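PDB 1N81: plasmodium falciparum gamete antigen 27/25 from Plasmodium falciparum, which is of unknown molecular function but is essential for sexual development of the parasite and may dimerize. Local coordinates for residues A[12-24]-A[166-178]. Residues are numbered along the deposited sequence; the frame is centred on the assembly and turned at random.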
loop_
_atom_site.group_PDB
_atom_site.type_symbol
_atom_site.label_atom_id
_atom_site.label_comp_id
_atom_site.label_asym_id
_atom_site.label_seq_id
_atom_site.Cartn_x
_atom_site.Cartn_y
_atom_site.Cartn_z
ATOM N N SER A 12 -1.804 -14.013 -2.121
ATOM C CA SER A 12 -0.403 -14.282 -1.793
ATOM C C SER A 12 -0.054 -13.831 -0.371
ATOM O O SER A 12 -0.345 -12.692 0.002
ATOM C CB SER A 12 0.525 -13.552 -2.768
ATOM O OG SER A 12 1.800 -13.405 -2.164
ATOM N N PRO A 13 0.585 -14.702 0.440
ATOM C CA PRO A 13 0.917 -14.263 1.799
ATOM C C PRO A 13 1.901 -13.094 1.767
ATOM O O PRO A 13 1.931 -12.290 2.705
ATOM C CB PRO A 13 1.528 -15.510 2.443
ATOM C CG PRO A 13 0.802 -16.628 1.722
ATOM C CD PRO A 13 0.830 -16.147 0.282
ATOM N N ARG A 14 2.705 -13.001 0.703
ATOM C CA ARG A 14 3.660 -11.894 0.587
ATOM C C ARG A 14 2.928 -10.541 0.454
ATOM O O ARG A 14 3.338 -9.546 1.059
ATOM C CB ARG A 14 4.565 -12.046 -0.632
ATOM C CG ARG A 14 5.610 -10.962 -0.614
ATOM C CD ARG A 14 6.525 -10.965 -1.830
ATOM N NE ARG A 14 7.775 -10.437 -1.350
ATOM C CZ ARG A 14 8.366 -9.379 -1.843
ATOM N NH1 ARG A 14 7.824 -8.740 -2.861
ATOM N NH2 ARG A 14 9.465 -8.928 -1.280
ATOM N N ILE A 15 1.865 -10.525 -0.341
ATOM C CA ILE A 15 1.051 -9.319 -0.522
ATOM C C ILE A 15 0.446 -8.950 0.836
ATOM O O ILE A 15 0.521 -7.805 1.287
ATOM C CB ILE A 15 -0.083 -9.583 -1.510
ATOM C CG1 ILE A 15 0.485 -9.662 -2.933
ATOM C CG2 ILE A 15 -1.134 -8.483 -1.418
ATOM C CD1 ILE A 15 0.908 -8.311 -3.489
ATOM N N ARG A 16 -0.116 -9.952 1.502
ATOM C CA ARG A 16 -0.751 -9.749 2.807
ATOM C C ARG A 16 0.215 -9.155 3.829
ATOM O O ARG A 16 -0.131 -8.191 4.523
ATOM C CB ARG A 16 -1.333 -11.092 3.287
ATOM C CG ARG A 16 -2.008 -11.126 4.644
ATOM C CD ARG A 16 -2.693 -12.497 4.808
ATOM N NE ARG A 16 -3.469 -12.630 6.045
ATOM C CZ ARG A 16 -4.431 -13.531 6.235
ATOM N NH1 ARG A 16 -4.745 -14.386 5.268
ATOM N NH2 ARG A 16 -5.082 -13.575 7.391
ATOM N N LYS A 17 1.425 -9.719 3.927
ATOM C CA LYS A 17 2.402 -9.198 4.881
ATOM C C LYS A 17 3.017 -7.845 4.506
ATOM O O LYS A 17 3.104 -6.943 5.352
ATOM C CB LYS A 17 3.531 -10.208 5.129
ATOM C CG LYS A 17 3.053 -11.463 5.880
ATOM C CD LYS A 17 4.119 -12.536 5.912
ATOM C CE LYS A 17 3.621 -13.814 6.559
ATOM N NZ LYS A 17 4.620 -14.904 6.371
ATOM N N VAL A 18 3.454 -7.688 3.263
ATOM C CA VAL A 18 4.066 -6.417 2.899
ATOM C C VAL A 18 2.976 -5.327 2.980
ATOM O O VAL A 18 3.229 -4.210 3.430
ATOM C CB VAL A 18 4.705 -6.467 1.485
ATOM C CG1 VAL A 18 5.458 -5.153 1.206
ATOM C CG2 VAL A 18 5.695 -7.612 1.416
ATOM N N GLY A 19 1.758 -5.677 2.568
ATOM C CA GLY A 19 0.681 -4.720 2.665
ATOM C C GLY A 19 0.487 -4.345 4.138
ATOM O O GLY A 19 0.465 -3.167 4.478
ATOM N N ASP A 20 0.359 -5.332 5.026
ATOM C CA ASP A 20 0.177 -5.010 6.448
ATOM C C ASP A 20 1.294 -4.171 6.990
ATOM O O ASP A 20 1.065 -3.207 7.742
ATOM C CB ASP A 20 0.015 -6.281 7.299
ATOM C CG ASP A 20 -1.414 -6.814 7.261
ATOM O OD1 ASP A 20 -2.281 -6.107 6.689
ATOM O OD2 ASP A 20 -1.686 -7.908 7.801
ATOM N N ILE A 21 2.511 -4.514 6.600
ATOM C CA ILE A 21 3.669 -3.774 7.049
ATOM C C ILE A 21 3.647 -2.279 6.656
ATOM O O ILE A 21 3.801 -1.394 7.512
ATOM C CB ILE A 21 4.950 -4.419 6.498
ATOM C CG1 ILE A 21 5.232 -5.720 7.273
ATOM C CG2 ILE A 21 6.117 -3.449 6.597
ATOM C CD1 ILE A 21 6.178 -6.652 6.561
ATOM N N GLU A 22 3.445 -2.026 5.369
ATOM C CA GLU A 22 3.404 -0.675 4.804
ATOM C C GLU A 22 2.242 0.150 5.343
ATOM O O GLU A 22 2.412 1.294 5.752
ATOM C CB GLU A 22 3.258 -0.752 3.271
ATOM C CG GLU A 22 2.925 0.604 2.606
ATOM C CD GLU A 22 3.323 0.695 1.125
ATOM O OE1 GLU A 22 2.996 1.718 0.474
ATOM O OE2 GLU A 22 3.970 -0.239 0.612
ATOM N N PHE A 23 1.054 -0.434 5.356
ATOM C CA PHE A 23 -0.083 0.340 5.804
ATOM C C PHE A 23 -0.152 0.568 7.313
ATOM O O PHE A 23 -0.612 1.617 7.731
ATOM C CB PHE A 23 -1.385 -0.259 5.229
ATOM C CG PHE A 23 -1.565 0.014 3.749
ATOM C CD1 PHE A 23 -1.118 -0.901 2.790
ATOM C CD2 PHE A 23 -2.086 1.229 3.312
ATOM C CE1 PHE A 23 -1.182 -0.615 1.414
ATOM C CE2 PHE A 23 -2.160 1.543 1.913
ATOM C CZ PHE A 23 -1.704 0.606 0.963
ATOM N N HIS A 24 0.300 -0.384 8.135
ATOM C CA HIS A 24 0.287 -0.139 9.583
ATOM C C HIS A 24 1.402 0.825 9.910
ATOM O O HIS A 24 1.264 1.692 10.783
ATOM C CB HIS A 24 0.454 -1.433 10.386
ATOM C CG HIS A 24 -0.806 -2.235 10.483
ATOM N ND1 HIS A 24 -1.701 -2.089 11.524
ATOM C CD2 HIS A 24 -1.369 -3.128 9.630
ATOM C CE1 HIS A 24 -2.756 -2.853 11.305
ATOM N NE2 HIS A 24 -2.584 -3.495 10.160
ATOM N N ILE A 166 -0.589 2.109 -6.222
ATOM C CA ILE A 166 -1.098 0.761 -6.325
ATOM C C ILE A 166 -0.332 -0.012 -7.416
ATOM O O ILE A 166 0.165 -1.134 -7.186
ATOM C CB ILE A 166 -2.587 0.852 -6.632
ATOM C CG1 ILE A 166 -3.321 1.235 -5.343
ATOM C CG2 ILE A 166 -3.115 -0.454 -7.262
ATOM C CD1 ILE A 166 -4.815 1.471 -5.571
ATOM N N SER A 167 -0.230 0.595 -8.590
ATOM C CA SER A 167 0.483 -0.045 -9.695
ATOM C C SER A 167 1.942 -0.224 -9.270
ATOM O O SER A 167 2.519 -1.303 -9.458
ATOM C CB SER A 167 0.379 0.797 -10.974
ATOM O OG SER A 167 -0.932 0.732 -11.501
ATOM N N GLN A 168 2.514 0.801 -8.640
ATOM C CA GLN A 168 3.900 0.708 -8.186
ATOM C C GLN A 168 4.084 -0.389 -7.174
ATOM O O GLN A 168 5.040 -1.164 -7.252
ATOM C CB GLN A 168 4.394 2.006 -7.547
ATOM C CG GLN A 168 5.866 1.886 -7.190
ATOM C CD GLN A 168 6.396 3.082 -6.484
ATOM O OE1 GLN A 168 6.139 3.285 -5.300
ATOM N NE2 GLN A 168 7.132 3.911 -7.213
ATOM N N PHE A 169 3.182 -0.439 -6.196
ATOM C CA PHE A 169 3.250 -1.455 -5.155
ATOM C C PHE A 169 3.212 -2.876 -5.763
ATOM O O PHE A 169 3.985 -3.746 -5.385
ATOM C CB PHE A 169 2.071 -1.286 -4.176
ATOM C CG PHE A 169 2.048 -2.315 -3.068
ATOM C CD1 PHE A 169 2.480 -1.981 -1.780
ATOM C CD2 PHE A 169 1.595 -3.611 -3.316
ATOM C CE1 PHE A 169 2.465 -2.925 -0.730
ATOM C CE2 PHE A 169 1.571 -4.568 -2.289
ATOM C CZ PHE A 169 2.012 -4.217 -0.982
ATOM N N LEU A 170 2.296 -3.119 -6.686
ATOM C CA LEU A 170 2.189 -4.445 -7.278
ATOM C C LEU A 170 3.495 -4.849 -8.002
ATOM O O LEU A 170 4.042 -5.931 -7.773
ATOM C CB LEU A 170 0.992 -4.473 -8.232
ATOM C CG LEU A 170 -0.336 -4.402 -7.461
ATOM C CD1 LEU A 170 -1.447 -4.087 -8.404
ATOM C CD2 LEU A 170 -0.618 -5.698 -6.731
ATOM N N ILE A 171 4.012 -3.972 -8.852
ATOM C CA ILE A 171 5.245 -4.285 -9.572
ATOM C C ILE A 171 6.380 -4.614 -8.604
ATOM O O ILE A 171 7.084 -5.581 -8.788
ATOM C CB ILE A 171 5.641 -3.117 -10.513
ATOM C CG1 ILE A 171 4.626 -3.026 -11.650
ATOM C CG2 ILE A 171 7.040 -3.369 -11.102
ATOM C CD1 ILE A 171 4.645 -1.705 -12.396
ATOM N N ASP A 172 6.527 -3.822 -7.551
ATOM C CA ASP A 172 7.556 -4.043 -6.556
ATOM C C ASP A 172 7.380 -5.259 -5.691
ATOM O O ASP A 172 8.361 -5.873 -5.286
ATOM C CB ASP A 172 7.629 -2.889 -5.556
ATOM C CG ASP A 172 8.286 -1.698 -6.115
ATOM O OD1 ASP A 172 8.782 -1.802 -7.259
ATOM O OD2 ASP A 172 8.315 -0.673 -5.416
ATOM N N VAL A 173 6.136 -5.602 -5.382
ATOM C CA VAL A 173 5.913 -6.670 -4.423
ATOM C C VAL A 173 5.495 -8.050 -4.892
ATOM O O VAL A 173 5.955 -9.040 -4.338
ATOM C CB VAL A 173 4.923 -6.145 -3.325
ATOM C CG1 VAL A 173 4.695 -7.203 -2.246
ATOM C CG2 VAL A 173 5.495 -4.832 -2.711
ATOM N N VAL A 174 4.627 -8.121 -5.891
ATOM C CA VAL A 174 4.166 -9.401 -6.409
ATOM C C VAL A 174 5.381 -10.219 -6.836
ATOM O O VAL A 174 6.276 -9.693 -7.511
ATOM C CB VAL A 174 3.245 -9.214 -7.634
ATOM C CG1 VAL A 174 2.864 -10.585 -8.221
ATOM C CG2 VAL A 174 1.968 -8.461 -7.222
ATOM N N ASP A 175 5.408 -11.494 -6.445
ATOM C CA ASP A 175 6.508 -12.395 -6.787
ATOM C C ASP A 175 6.001 -13.777 -7.177
ATOM O O ASP A 175 6.797 -14.675 -7.453
ATOM C CB ASP A 175 7.481 -12.537 -5.609
ATOM C CG ASP A 175 6.916 -13.396 -4.479
ATOM O OD1 ASP A 175 7.649 -13.708 -3.518
ATOM O OD2 ASP A 175 5.732 -13.758 -4.555
ATOM N N SER A 176 4.684 -13.941 -7.231
ATOM C CA SER A 176 4.089 -15.239 -7.548
ATOM C C SER A 176 4.416 -15.804 -8.934
ATOM O O SER A 176 4.381 -17.003 -9.129
ATOM C CB SER A 176 2.563 -15.171 -7.403
ATOM O OG SER A 176 2.007 -14.327 -8.404
ATOM N N TYR A 177 4.719 -14.948 -9.896
ATOM C CA TYR A 177 5.017 -15.417 -11.244
ATOM C C TYR A 177 6.535 -15.603 -11.486
ATOM O O TYR A 177 6.940 -16.024 -12.561
ATOM C CB TYR A 177 4.475 -14.413 -12.243
ATOM C CG TYR A 177 5.206 -13.088 -12.140
ATOM C CD1 TYR A 177 6.398 -12.852 -12.847
ATOM C CD2 TYR A 177 4.758 -12.107 -11.254
ATOM C CE1 TYR A 177 7.130 -11.650 -12.648
ATOM C CE2 TYR A 177 5.468 -10.914 -11.050
ATOM C CZ TYR A 177 6.647 -10.684 -11.737
ATOM O OH TYR A 177 7.304 -9.500 -11.478
ATOM N N ILE A 178 7.356 -15.288 -10.488
ATOM C CA ILE A 178 8.817 -15.369 -10.600
ATOM C C ILE A 178 9.455 -16.762 -10.481
ATOM O O ILE A 178 9.126 -17.517 -9.585
ATOM C CB ILE A 178 9.494 -14.427 -9.543
ATOM C CG1 ILE A 178 9.281 -12.966 -9.954
ATOM C CG2 ILE A 178 10.980 -14.740 -9.411
ATOM C CD1 ILE A 178 9.758 -11.951 -8.944
HETATM O O HOH W 1 3.569 -15.099 -3.396
HETATM O O HOH W 2 9.577 -8.271 -4.643
#
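F169 of helix 156-173 is inserted as a knob into a hole formed by I15, V18, G19 and E22 of helix 13-35, a single knob-into-hole contact in the all-helical Pfg27 fold. The two helix segments run at 126° to each other, 11.1 Å apart at closest approach. With CG anti to the backbone N (chi1 179°), the F169 ring stands out from its own helix and enters the hole edge first. That edge meets the backbone at G19, with CZ 3.8 Å from G19 N. E22 slides past the ring in the opposite direction, its carboxylate plane turned 52° from that of the ring, and OE2 meets the rim 3.3 Å from CD1 of F169. The other carboxylate oxygen, OE1, is paired with R80 and R84 of helix 71-89, so the buried charge is probably well balanced. L170 makes a lighter contact with the end of I15. The backbone O of D172 takes a bond from a water that also accepts, weakly, from R14 NH1. One turn on from F169, V173 lays CG2 over the centre of the F169 ring and meets V18 tip to tip, its CG1 3.8 Å from V18 CG2. R14, extended from CG to NE, brings NH1 to V173 O in a bond modelled too short for its length to be trusted, while its NH2 is hydrogen-bonded to L68 O. V174 points away, but its CG2 still touches I15 CD1, at 3.9 Å. D175 faces R14 more loosely: its OD1 is 3.9 Å from R14 NE and well out of the guanidinium plane, a long salt bridge of charge alone. A water hydrogen-bonded to OG of S12, the N-cap of helix 13-35, at 2.7 Å donates to D175 OD2 at 2.8 Å.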